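Local coordinates for protein hydroxyglutarate synthase (PDB 6W1K) that catalyses the iron(II)-dependent decarboxylation and hydroxylation of 2-oxoadipate by dioxygen to (R)-2-hydroxyglutarate and carbon dioxide in plant lysine catabolism, at residues T24-M29 and D58-R63; K73-F78 and N189-N194; E77-F82 and I122-L127. All blocks are in the same frame, centred on the assembly; numbering follows the deposited sequence.

Interaction 1: residues T24-M29 and D58-R63; sequences TVISNM and DHFAFR. With NI (nickel (II) ion), chain E; OOG (2-oxoadipic acid), chain F.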
loop_
_atom_site.group_PDB
_atom_site.type_symbol
_atom_site.label_atom_id
_atom_site.label_comp_id
_atom_site.label_asym_id
_atom_site.label_seq_id
_atom_site.Cartn_x
_atom_site.Cartn_y
_atom_site.Cartn_z
ATOM N N THR A 24 -13.267 0.298 11.893
ATOM C CA THR A 24 -12.640 -0.607 12.873
ATOM C C THR A 24 -11.829 -1.689 12.168
ATOM O O THR A 24 -10.843 -2.182 12.729
ATOM C CB THR A 24 -13.654 -1.289 13.806
ATOM O OG1 THR A 24 -14.423 -2.266 13.082
ATOM C CG2 THR A 24 -14.541 -0.270 14.486
ATOM N N VAL A 25 -12.229 -2.094 10.950
ATOM C CA VAL A 25 -11.484 -3.124 10.242
ATOM C C VAL A 25 -10.130 -2.581 9.785
ATOM O O VAL A 25 -9.085 -3.237 9.954
ATOM C CB VAL A 25 -12.302 -3.672 9.050
ATOM C CG1 VAL A 25 -11.454 -4.676 8.232
ATOM C CG2 VAL A 25 -13.587 -4.395 9.493
ATOM N N ILE A 26 -10.117 -1.401 9.172
ATOM C CA ILE A 26 -8.844 -0.904 8.664
ATOM C C ILE A 26 -7.978 -0.496 9.838
ATOM O O ILE A 26 -6.747 -0.519 9.730
ATOM C CB ILE A 26 -8.982 0.227 7.616
ATOM C CG1 ILE A 26 -9.837 1.396 8.084
ATOM C CG2 ILE A 26 -9.524 -0.369 6.331
ATOM C CD1 ILE A 26 -9.656 2.674 7.241
ATOM N N SER A 27 -8.597 -0.186 10.974
ATOM C CA SER A 27 -7.833 0.087 12.184
ATOM C C SER A 27 -7.100 -1.158 12.646
ATOM O O SER A 27 -5.936 -1.083 13.052
ATOM C CB SER A 27 -8.763 0.622 13.270
ATOM O OG SER A 27 -8.074 0.708 14.480
ATOM N N ASN A 28 -7.741 -2.326 12.531
ATOM C CA ASN A 28 -7.071 -3.566 12.907
ATOM C C ASN A 28 -5.973 -3.925 11.915
ATOM O O ASN A 28 -4.928 -4.433 12.315
ATOM C CB ASN A 28 -8.102 -4.693 13.048
ATOM C CG ASN A 28 -8.849 -4.597 14.348
ATOM O OD1 ASN A 28 -8.292 -4.130 15.325
ATOM N ND2 ASN A 28 -10.112 -4.988 14.367
ATOM N N MET A 29 -6.173 -3.650 10.617
ATOM C CA MET A 29 -5.079 -3.848 9.671
ATOM C C MET A 29 -3.875 -3.008 10.075
ATOM O O MET A 29 -2.733 -3.483 10.059
ATOM C CB MET A 29 -5.527 -3.493 8.253
ATOM C CG MET A 29 -6.663 -4.362 7.712
ATOM S SD MET A 29 -7.250 -3.736 6.111
ATOM C CE MET A 29 -8.013 -5.174 5.401
ATOM N N ASP A 58 -3.023 8.523 2.486
ATOM C CA ASP A 58 -3.314 8.683 1.060
ATOM C C ASP A 58 -3.862 7.392 0.473
ATOM O O ASP A 58 -4.861 7.395 -0.262
ATOM C CB ASP A 58 -2.038 9.092 0.342
ATOM C CG ASP A 58 -2.245 9.296 -1.150
ATOM O OD1 ASP A 58 -2.215 8.309 -1.935
ATOM O OD2 ASP A 58 -2.466 10.451 -1.522
ATOM N N HIS A 59 -3.203 6.277 0.779
ATOM C CA HIS A 59 -3.662 4.957 0.361
ATOM C C HIS A 59 -3.032 3.856 1.213
ATOM O O HIS A 59 -2.034 4.056 1.908
ATOM C CB HIS A 59 -3.367 4.718 -1.130
ATOM C CG HIS A 59 -1.909 4.720 -1.488
ATOM N ND1 HIS A 59 -1.215 5.872 -1.770
ATOM C CD2 HIS A 59 -1.023 3.697 -1.678
ATOM C CE1 HIS A 59 0.036 5.575 -2.089
ATOM N NE2 HIS A 59 0.175 4.265 -2.049
ATOM N N PHE A 60 -3.679 2.691 1.174
ATOM C CA PHE A 60 -3.213 1.419 1.697
ATOM C C PHE A 60 -2.838 0.569 0.491
ATOM O O PHE A 60 -3.482 0.682 -0.548
ATOM C CB PHE A 60 -4.320 0.693 2.458
ATOM C CG PHE A 60 -4.535 1.137 3.874
ATOM C CD1 PHE A 60 -3.942 2.289 4.372
ATOM C CD2 PHE A 60 -5.358 0.385 4.713
ATOM C CE1 PHE A 60 -4.135 2.681 5.655
ATOM C CE2 PHE A 60 -5.544 0.759 6.029
ATOM C CZ PHE A 60 -4.935 1.935 6.495
ATOM N N ALA A 61 -1.836 -0.316 0.626
ATOM C CA ALA A 61 -1.462 -1.199 -0.482
ATOM C C ALA A 61 -1.328 -2.642 0.014
ATOM O O ALA A 61 -0.980 -2.877 1.171
ATOM C CB ALA A 61 -0.170 -0.734 -1.153
ATOM N N PHE A 62 -1.708 -3.591 -0.841
ATOM C CA PHE A 62 -1.706 -5.023 -0.529
ATOM C C PHE A 62 -1.126 -5.779 -1.721
ATOM O O PHE A 62 -1.240 -5.332 -2.865
ATOM C CB PHE A 62 -3.122 -5.583 -0.223
ATOM C CG PHE A 62 -3.829 -4.890 0.913
ATOM C CD1 PHE A 62 -4.584 -3.744 0.687
ATOM C CD2 PHE A 62 -3.740 -5.378 2.196
ATOM C CE1 PHE A 62 -5.217 -3.124 1.738
ATOM C CE2 PHE A 62 -4.374 -4.772 3.263
ATOM C CZ PHE A 62 -5.130 -3.647 3.027
ATOM N N ARG A 63 -0.533 -6.956 -1.436
ATOM C CA ARG A 63 0.048 -7.835 -2.434
ATOM C C ARG A 63 -0.593 -9.216 -2.386
ATOM O O ARG A 63 -0.973 -9.705 -1.313
ATOM C CB ARG A 63 1.553 -7.973 -2.216
ATOM C CG ARG A 63 2.310 -6.658 -2.335
ATOM C CD ARG A 63 3.802 -6.877 -2.285
ATOM N NE ARG A 63 4.528 -5.624 -2.440
ATOM C CZ ARG A 63 5.842 -5.518 -2.298
ATOM N NH1 ARG A 63 6.562 -6.596 -2.004
ATOM N NH2 ARG A 63 6.430 -4.349 -2.435
HETATM NI NI NI E . 1.981 3.281 -2.416
HETATM C C2 OOG F . 2.769 -1.262 -4.056
HETATM C C3 OOG F . 3.741 -0.290 -4.726
HETATM C C4 OOG F . 2.976 0.696 -5.614
HETATM C C6 OOG F . 2.313 3.246 -5.342
HETATM O O4 OOG F . 2.390 3.450 -6.579
HETATM O O3 OOG F . 2.205 4.215 -4.559
HETATM C C5 OOG F . 2.351 1.824 -4.793
HETATM C C1 OOG F . 3.502 -2.407 -3.341
HETATM O O1 OOG F . 2.921 -3.394 -3.053
HETATM O O2 OOG F . 4.855 -2.314 -3.013
HETATM O O5 OOG F . 1.891 1.608 -3.728
#

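Interaction 2: residues K73-F78 and N189-N194; sequences KSLAEF and NGYALN. With OOG (2-oxoadipic acid), chain F.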
loop_
_atom_site.group_PDB
_atom_site.type_symbol
_atom_site.label_atom_id
_atom_site.label_comp_id
_atom_site.label_asym_id
_atom_site.label_seq_id
_atom_site.Cartn_x
_atom_site.Cartn_y
_atom_site.Cartn_z
ATOM N N LYS A 73 -9.051 -10.012 -6.545
ATOM C CA LYS A 73 -10.461 -10.134 -6.212
ATOM C C LYS A 73 -10.684 -10.617 -4.779
ATOM O O LYS A 73 -11.745 -10.333 -4.199
ATOM C CB LYS A 73 -11.131 -11.071 -7.203
ATOM C CG LYS A 73 -10.590 -12.480 -7.157
ATOM C CD LYS A 73 -11.484 -13.449 -7.931
ATOM C CE LYS A 73 -11.072 -13.567 -9.371
ATOM N NZ LYS A 73 -11.398 -14.917 -9.929
ATOM N N SER A 74 -9.705 -11.317 -4.186
ATOM C CA SER A 74 -9.897 -11.877 -2.857
ATOM C C SER A 74 -9.967 -10.782 -1.801
ATOM O O SER A 74 -10.607 -10.965 -0.758
ATOM C CB SER A 74 -8.780 -12.894 -2.549
ATOM O OG SER A 74 -7.537 -12.257 -2.299
ATOM N N LEU A 75 -9.352 -9.637 -2.060
ATOM C CA LEU A 75 -9.501 -8.479 -1.187
ATOM C C LEU A 75 -10.467 -7.444 -1.727
ATOM O O LEU A 75 -11.108 -6.740 -0.943
ATOM C CB LEU A 75 -8.165 -7.777 -0.983
ATOM C CG LEU A 75 -7.291 -8.311 0.139
ATOM C CD1 LEU A 75 -5.907 -7.660 -0.058
ATOM C CD2 LEU A 75 -7.905 -8.017 1.484
ATOM N N ALA A 76 -10.576 -7.333 -3.048
ATOM C CA ALA A 76 -11.350 -6.227 -3.603
ATOM C C ALA A 76 -12.803 -6.296 -3.183
ATOM O O ALA A 76 -13.438 -5.263 -3.017
ATOM C CB ALA A 76 -11.304 -6.207 -5.118
ATOM N N GLU A 77 -13.349 -7.505 -3.041
ATOM C CA GLU A 77 -14.763 -7.667 -2.699
ATOM C C GLU A 77 -15.102 -7.063 -1.333
ATOM O O GLU A 77 -16.209 -6.542 -1.130
ATOM C CB GLU A 77 -15.100 -9.156 -2.719
ATOM C CG GLU A 77 -16.561 -9.488 -2.803
ATOM C CD GLU A 77 -16.851 -10.953 -2.446
ATOM O OE1 GLU A 77 -17.999 -11.218 -2.017
ATOM O OE2 GLU A 77 -15.943 -11.825 -2.574
ATOM N N PHE A 78 -14.196 -7.181 -0.367
ATOM C CA PHE A 78 -14.407 -6.501 0.901
ATOM C C PHE A 78 -14.583 -5.003 0.691
ATOM O O PHE A 78 -15.557 -4.406 1.176
ATOM C CB PHE A 78 -13.228 -6.752 1.851
ATOM C CG PHE A 78 -13.254 -5.862 3.082
ATOM C CD1 PHE A 78 -14.235 -6.018 4.040
ATOM C CD2 PHE A 78 -12.311 -4.862 3.237
ATOM C CE1 PHE A 78 -14.279 -5.202 5.184
ATOM C CE2 PHE A 78 -12.338 -4.038 4.365
ATOM C CZ PHE A 78 -13.337 -4.191 5.331
ATOM N N ASN A 189 4.305 -12.852 4.077
ATOM C CA ASN A 189 3.470 -11.774 4.622
ATOM C C ASN A 189 1.994 -11.895 4.256
ATOM O O ASN A 189 1.150 -11.326 4.957
ATOM C CB ASN A 189 3.972 -10.386 4.156
ATOM C CG ASN A 189 5.309 -9.984 4.793
ATOM O OD1 ASN A 189 5.368 -9.555 5.938
ATOM N ND2 ASN A 189 6.390 -10.149 4.047
ATOM N N GLY A 190 1.657 -12.571 3.163
ATOM C CA GLY A 190 0.253 -12.774 2.847
ATOM C C GLY A 190 -0.459 -11.447 2.625
ATOM O O GLY A 190 0.058 -10.529 1.985
ATOM N N TYR A 191 -1.660 -11.361 3.158
ATOM C CA TYR A 191 -2.546 -10.225 2.995
ATOM C C TYR A 191 -2.272 -9.088 3.988
ATOM O O TYR A 191 -3.123 -8.187 4.145
ATOM C CB TYR A 191 -3.973 -10.723 3.145
ATOM C CG TYR A 191 -4.453 -11.654 2.067
ATOM C CD1 TYR A 191 -4.710 -11.184 0.792
ATOM C CD2 TYR A 191 -4.683 -13.004 2.340
ATOM C CE1 TYR A 191 -5.169 -12.018 -0.189
ATOM C CE2 TYR A 191 -5.147 -13.832 1.376
ATOM C CZ TYR A 191 -5.408 -13.334 0.108
ATOM O OH TYR A 191 -5.891 -14.164 -0.873
ATOM N N ALA A 192 -1.122 -9.100 4.655
ATOM C CA ALA A 192 -0.759 -8.018 5.556
ATOM C C ALA A 192 -0.629 -6.722 4.781
ATOM O O ALA A 192 -0.202 -6.695 3.625
ATOM C CB ALA A 192 0.564 -8.295 6.276
ATOM N N LEU A 193 -1.032 -5.632 5.419
ATOM C CA LEU A 193 -0.857 -4.326 4.800
ATOM C C LEU A 193 0.606 -4.132 4.414
ATOM O O LEU A 193 1.506 -4.250 5.262
ATOM C CB LEU A 193 -1.301 -3.267 5.791
ATOM C CG LEU A 193 -1.210 -1.839 5.329
ATOM C CD1 LEU A 193 -2.207 -1.517 4.206
ATOM C CD2 LEU A 193 -1.471 -0.996 6.566
ATOM N N ASN A 194 0.847 -3.858 3.131
ATOM C CA ASN A 194 2.222 -3.724 2.634
ATOM C C ASN A 194 2.784 -2.333 2.919
ATOM O O ASN A 194 3.985 -2.183 3.203
ATOM C CB ASN A 194 2.241 -4.031 1.138
ATOM C CG ASN A 194 3.551 -3.678 0.500
ATOM O OD1 ASN A 194 3.711 -2.591 -0.036
ATOM N ND2 ASN A 194 4.509 -4.589 0.573
HETATM C C2 OOG F . 2.769 -1.262 -4.056
HETATM C C3 OOG F . 3.741 -0.290 -4.726
HETATM C C4 OOG F . 2.976 0.696 -5.614
HETATM C C6 OOG F . 2.313 3.246 -5.342
HETATM O O4 OOG F . 2.390 3.450 -6.579
HETATM O O3 OOG F . 2.205 4.215 -4.559
HETATM C C5 OOG F . 2.351 1.824 -4.793
HETATM C C1 OOG F . 3.502 -2.407 -3.341
HETATM O O1 OOG F . 2.921 -3.394 -3.053
HETATM O O2 OOG F . 4.855 -2.314 -3.013
HETATM O O5 OOG F . 1.891 1.608 -3.728
#

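Interaction 3: residues E77-F82 and I122-L127; sequences EFFTDF and IFISEL. With OOG (2-oxoadipic acid), chain F.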
loop_
_atom_site.group_PDB
_atom_site.type_symbol
_atom_site.label_atom_id
_atom_site.label_comp_id
_atom_site.label_asym_id
_atom_site.label_seq_id
_atom_site.Cartn_x
_atom_site.Cartn_y
_atom_site.Cartn_z
ATOM N N GLU A 77 -13.349 -7.505 -3.041
ATOM C CA GLU A 77 -14.763 -7.667 -2.699
ATOM C C GLU A 77 -15.102 -7.063 -1.333
ATOM O O GLU A 77 -16.209 -6.542 -1.130
ATOM C CB GLU A 77 -15.100 -9.156 -2.719
ATOM C CG GLU A 77 -16.561 -9.488 -2.803
ATOM C CD GLU A 77 -16.851 -10.953 -2.446
ATOM O OE1 GLU A 77 -17.999 -11.218 -2.017
ATOM O OE2 GLU A 77 -15.943 -11.825 -2.574
ATOM N N PHE A 78 -14.196 -7.181 -0.367
ATOM C CA PHE A 78 -14.407 -6.501 0.901
ATOM C C PHE A 78 -14.583 -5.003 0.691
ATOM O O PHE A 78 -15.557 -4.406 1.176
ATOM C CB PHE A 78 -13.228 -6.752 1.851
ATOM C CG PHE A 78 -13.254 -5.862 3.082
ATOM C CD1 PHE A 78 -14.235 -6.018 4.040
ATOM C CD2 PHE A 78 -12.311 -4.862 3.237
ATOM C CE1 PHE A 78 -14.279 -5.202 5.184
ATOM C CE2 PHE A 78 -12.338 -4.038 4.365
ATOM C CZ PHE A 78 -13.337 -4.191 5.331
ATOM N N PHE A 79 -13.637 -4.377 -0.019
ATOM C CA PHE A 79 -13.667 -2.919 -0.164
ATOM C C PHE A 79 -14.868 -2.468 -0.979
ATOM O O PHE A 79 -15.504 -1.457 -0.632
ATOM C CB PHE A 79 -12.347 -2.383 -0.753
ATOM C CG PHE A 79 -11.194 -2.571 0.175
ATOM C CD1 PHE A 79 -11.063 -1.767 1.305
ATOM C CD2 PHE A 79 -10.270 -3.587 -0.029
ATOM C CE1 PHE A 79 -10.071 -1.945 2.185
ATOM C CE2 PHE A 79 -9.278 -3.781 0.881
ATOM C CZ PHE A 79 -9.172 -2.956 1.987
ATOM N N THR A 80 -15.233 -3.207 -2.043
ATOM C CA THR A 80 -16.428 -2.822 -2.797
ATOM C C THR A 80 -17.718 -3.087 -2.014
ATOM O O THR A 80 -18.710 -2.387 -2.236
ATOM C CB THR A 80 -16.491 -3.513 -4.171
ATOM O OG1 THR A 80 -16.458 -4.935 -4.027
ATOM C CG2 THR A 80 -15.294 -3.054 -5.029
ATOM N N ASP A 81 -17.733 -4.058 -1.086
ATOM C CA ASP A 81 -18.852 -4.178 -0.149
ATOM C C ASP A 81 -19.010 -2.913 0.720
ATOM O O ASP A 81 -20.112 -2.576 1.142
ATOM C CB ASP A 81 -18.654 -5.388 0.768
ATOM C CG ASP A 81 -18.939 -6.741 0.095
ATOM O OD1 ASP A 81 -19.501 -6.801 -1.018
ATOM O OD2 ASP A 81 -18.565 -7.759 0.729
ATOM N N PHE A 82 -17.922 -2.209 0.986
ATOM C CA PHE A 82 -17.940 -0.958 1.737
ATOM C C PHE A 82 -17.723 0.257 0.836
ATOM O O PHE A 82 -17.112 1.249 1.230
ATOM C CB PHE A 82 -16.934 -1.061 2.887
ATOM C CG PHE A 82 -17.420 -2.011 3.957
ATOM C CD1 PHE A 82 -18.408 -1.607 4.870
ATOM C CD2 PHE A 82 -16.975 -3.329 3.996
ATOM C CE1 PHE A 82 -18.944 -2.492 5.815
ATOM C CE2 PHE A 82 -17.489 -4.214 4.946
ATOM C CZ PHE A 82 -18.467 -3.799 5.856
ATOM N N ILE A 122 -7.260 2.468 -2.024
ATOM C CA ILE A 122 -6.690 1.136 -1.873
ATOM C C ILE A 122 -5.996 0.743 -3.172
ATOM O O ILE A 122 -6.566 0.885 -4.250
ATOM C CB ILE A 122 -7.752 0.075 -1.491
ATOM C CG1 ILE A 122 -8.604 0.522 -0.305
ATOM C CG2 ILE A 122 -7.045 -1.241 -1.189
ATOM C CD1 ILE A 122 -7.928 0.475 1.002
ATOM N N PHE A 123 -4.760 0.254 -3.063
ATOM C CA PHE A 123 -3.949 -0.199 -4.192
ATOM C C PHE A 123 -3.696 -1.688 -3.956
ATOM O O PHE A 123 -3.147 -2.051 -2.915
ATOM C CB PHE A 123 -2.633 0.600 -4.260
ATOM C CG PHE A 123 -1.785 0.314 -5.467
ATOM C CD1 PHE A 123 -1.012 -0.852 -5.544
ATOM C CD2 PHE A 123 -1.738 1.221 -6.518
ATOM C CE1 PHE A 123 -0.211 -1.104 -6.673
ATOM C CE2 PHE A 123 -0.952 0.978 -7.646
ATOM C CZ PHE A 123 -0.195 -0.186 -7.728
ATOM N N ILE A 124 -4.152 -2.554 -4.876
ATOM C CA ILE A 124 -4.036 -4.001 -4.697
ATOM C C ILE A 124 -3.355 -4.565 -5.937
ATOM O O ILE A 124 -3.831 -4.355 -7.059
ATOM C CB ILE A 124 -5.385 -4.699 -4.495
ATOM C CG1 ILE A 124 -6.172 -4.027 -3.362
ATOM C CG2 ILE A 124 -5.139 -6.147 -4.159
ATOM C CD1 ILE A 124 -7.597 -4.535 -3.184
ATOM N N SER A 125 -2.252 -5.239 -5.740
ATOM C CA SER A 125 -1.527 -5.841 -6.850
ATOM C C SER A 125 -1.612 -7.361 -6.723
ATOM O O SER A 125 -1.964 -7.907 -5.665
ATOM C CB SER A 125 -0.091 -5.334 -6.878
ATOM O OG SER A 125 0.585 -5.659 -5.694
ATOM N N GLU A 126 -1.361 -8.042 -7.839
ATOM C CA GLU A 126 -1.240 -9.491 -7.825
ATOM C C GLU A 126 -0.091 -9.937 -8.719
ATOM O O GLU A 126 0.167 -9.342 -9.763
ATOM C CB GLU A 126 -2.534 -10.182 -8.291
ATOM C CG GLU A 126 -2.902 -9.966 -9.747
ATOM C CD GLU A 126 -4.295 -10.505 -10.119
ATOM O OE1 GLU A 126 -5.096 -10.884 -9.228
ATOM O OE2 GLU A 126 -4.592 -10.539 -11.322
ATOM N N LEU A 127 0.573 -11.006 -8.309
ATOM C CA LEU A 127 1.579 -11.648 -9.153
ATOM C C LEU A 127 0.914 -12.538 -10.202
ATOM O O LEU A 127 0.030 -13.347 -9.884
ATOM C CB LEU A 127 2.506 -12.461 -8.262
ATOM C CG LEU A 127 3.653 -13.219 -8.946
ATOM C CD1 LEU A 127 4.743 -12.346 -9.469
ATOM C CD2 LEU A 127 4.180 -14.174 -7.860
HETATM C C2 OOG F . 2.769 -1.262 -4.056
HETATM C C3 OOG F . 3.741 -0.290 -4.726
HETATM C C4 OOG F . 2.976 0.696 -5.614
HETATM C C6 OOG F . 2.313 3.246 -5.342
HETATM O O4 OOG F . 2.390 3.450 -6.579
HETATM O O3 OOG F . 2.205 4.215 -4.559
HETATM C C5 OOG F . 2.351 1.824 -4.793
HETATM C C1 OOG F . 3.502 -2.407 -3.341
HETATM O O1 OOG F . 2.921 -3.394 -3.053
HETATM O O2 OOG F . 4.855 -2.314 -3.013
HETATM O O5 OOG F . 1.891 1.608 -3.728
#

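Interaction 1: residues T24-M29 and D58-R63
Helix 16-36 packs through Ile26 and Met29 against Phe60 and Phe62 on the back of strand 57-65, a metal-bearing strand of a sheet related to the vicinal oxygen chelate (VOC) fold. The contact is entirely apolar. CB of Ile26 lies 3.8 Å from Phe60 CE2, at an oblique approach to the ring. One turn later the extended Met29 chain crosses Phe62 at about a right angle in a Met-aromatic contact: SD sits 3.7 Å from Phe62 CZ, at the ring edge, 75° off the normal. Ser158 of helix 154-160 touches both Met29 and Phe62. His59, Ala61 and Arg63, which alternate with the two phenylalanines, point to the active site. NE2 of His59 binds nickel, which occupies the iron(II) site, together with His195, Glu267 and 2-oxoadipate. The His59 ring is steadied by ND1, which donates to the anti lone pair of Asp58 OD1 at 2.6 Å. OD2 of Asp58 meets Arg271 in a salt bridge. Arg63, extended from CG to NE, clamps the distal carboxylate with two nearly straight bonds, NE to O1 at 2.8 Å and NH2 to O2 at 2.6 Å.

Interaction 2: residues K73-F78 and N189-N194
The phenolic OH of Tyr191 lies between Ser74 OG, 2.9 Å away, and the carbonyl oxygen of Tyr70, with which it is hydrogen-bonded, so that it is anchored at the start of helix 72-81. Tyr191 reaches this place from a type II' beta turn, Asn189 to Ala192, which follows helix 181-189. Gly190 takes the first corner of the turn with a positive phi of 62°, Tyr191 takes the second, and Ala192 N closes it on Asn189 O at 3.2 Å. The turn thus presents a single aromatic side chain to the helix. In Ser74, OG is set between the backbone N and the carbonyl carbon (chi1 73°), which places it within reach of both Tyr191 OH and Gly71 O; the latter, three residues back and just ahead of the helix, is hydrogen-bonded to it. Ser74 OG also lies 3.2 Å from Tyr191 CE1, approaching the ring obliquely. Tyr191 therefore has its hydroxyl held at the far end of the ring while the turn fixes the near end, which should limit swinging of the ring. Its backbone oxygen is in turn hydrogen-bonded to Ser158 OG of helix 154-160, and Ala154 of that helix touches both Ser74 and the Tyr191 side chain. Beyond the turn, Asn194 lines the 2-oxoadipate pocket, so the anchored loop leads directly into the substrate site and strand 195-199. The apolar half of the contact belongs to Leu75, which slides past Tyr191 in the opposite direction and brings CD1 to 3.8 Å and CG to 3.9 Å from Tyr191 CD1.

Interaction 3: residues E77-F82 and I122-L127
Ile122 and Phe79 meet through matched torsions. Phe79 has CG beside its backbone N and anti to the carbonyl carbon (chi1 -67°), which carries the ring from helix 72-81 to strand 121-127, while Ile122 places CG1 in the corresponding position and then folds CD1 back (chi2 -74°). The two side chains cross at about a right angle, and the whole branched end of the isoleucine spreads over one ring face. CG1 makes a CH-pi contact, 3.9 Å from the centroid of the Phe79 ring and 19° off its normal. CD1 comes close to the rim, 3.4 Å from Phe79 CE1, a tight apolar approach. CG2 lies over the same face toward the far rim, 4.0 Å from Phe79 CE2. Ile124, two residues along the strand, adds a looser touch, its CD1 being 4.2 Å from Phe79 CD2.

The opposite face of the same ring is covered from its own helix, where Phe78 CD2 sits 3.7 Å above the plane over its centre. Phe79 is thus sandwiched between a neighbour in the helix and the strand, and Tyr84 meets it edge-to-face. This is helix-on-sheet packing on the VOC-like sheet, with strand 121-127 running parallel to strand 57-65. The residue between the two isoleucines points to the pocket: Phe123 offers one ring face to the substrate, with 2-oxoadipate C4 3.8 Å from Phe123 CE1, and Phe294 meets it edge-to-face. Because the contact of Phe79 with Ile122 and Ile124 contains no polar pair, it depends on dispersion and close shape fit, the ring being clasped on both faces, while Phe123, on the other side of the strand, faces the ligand.

The three contacts gather around strand 57-65 and the substrate. Interactions 1 and 3 share one sheet: Phe60 O accepts from Phe123 N at 2.9 Å and Phe62 N donates to Phe123 O at 3.0 Å, joining the two strands in parallel. Interaction 2 attaches along the other side of strand 57-65, where Asn194 N lies 2.9 Å from Ala61 O. Behind the sheet the apolar groups merge: Leu75 CD1 is 3.5 Å from Phe62 CB, and Leu75 CB is 4.0 Å from Ile124 CD1. Helix 72-81 serves both interactions 2 and 3. All three reach 2-oxoadipate from their pocket sides, through His59 and Arg63, Asn194, and Phe123 respectively.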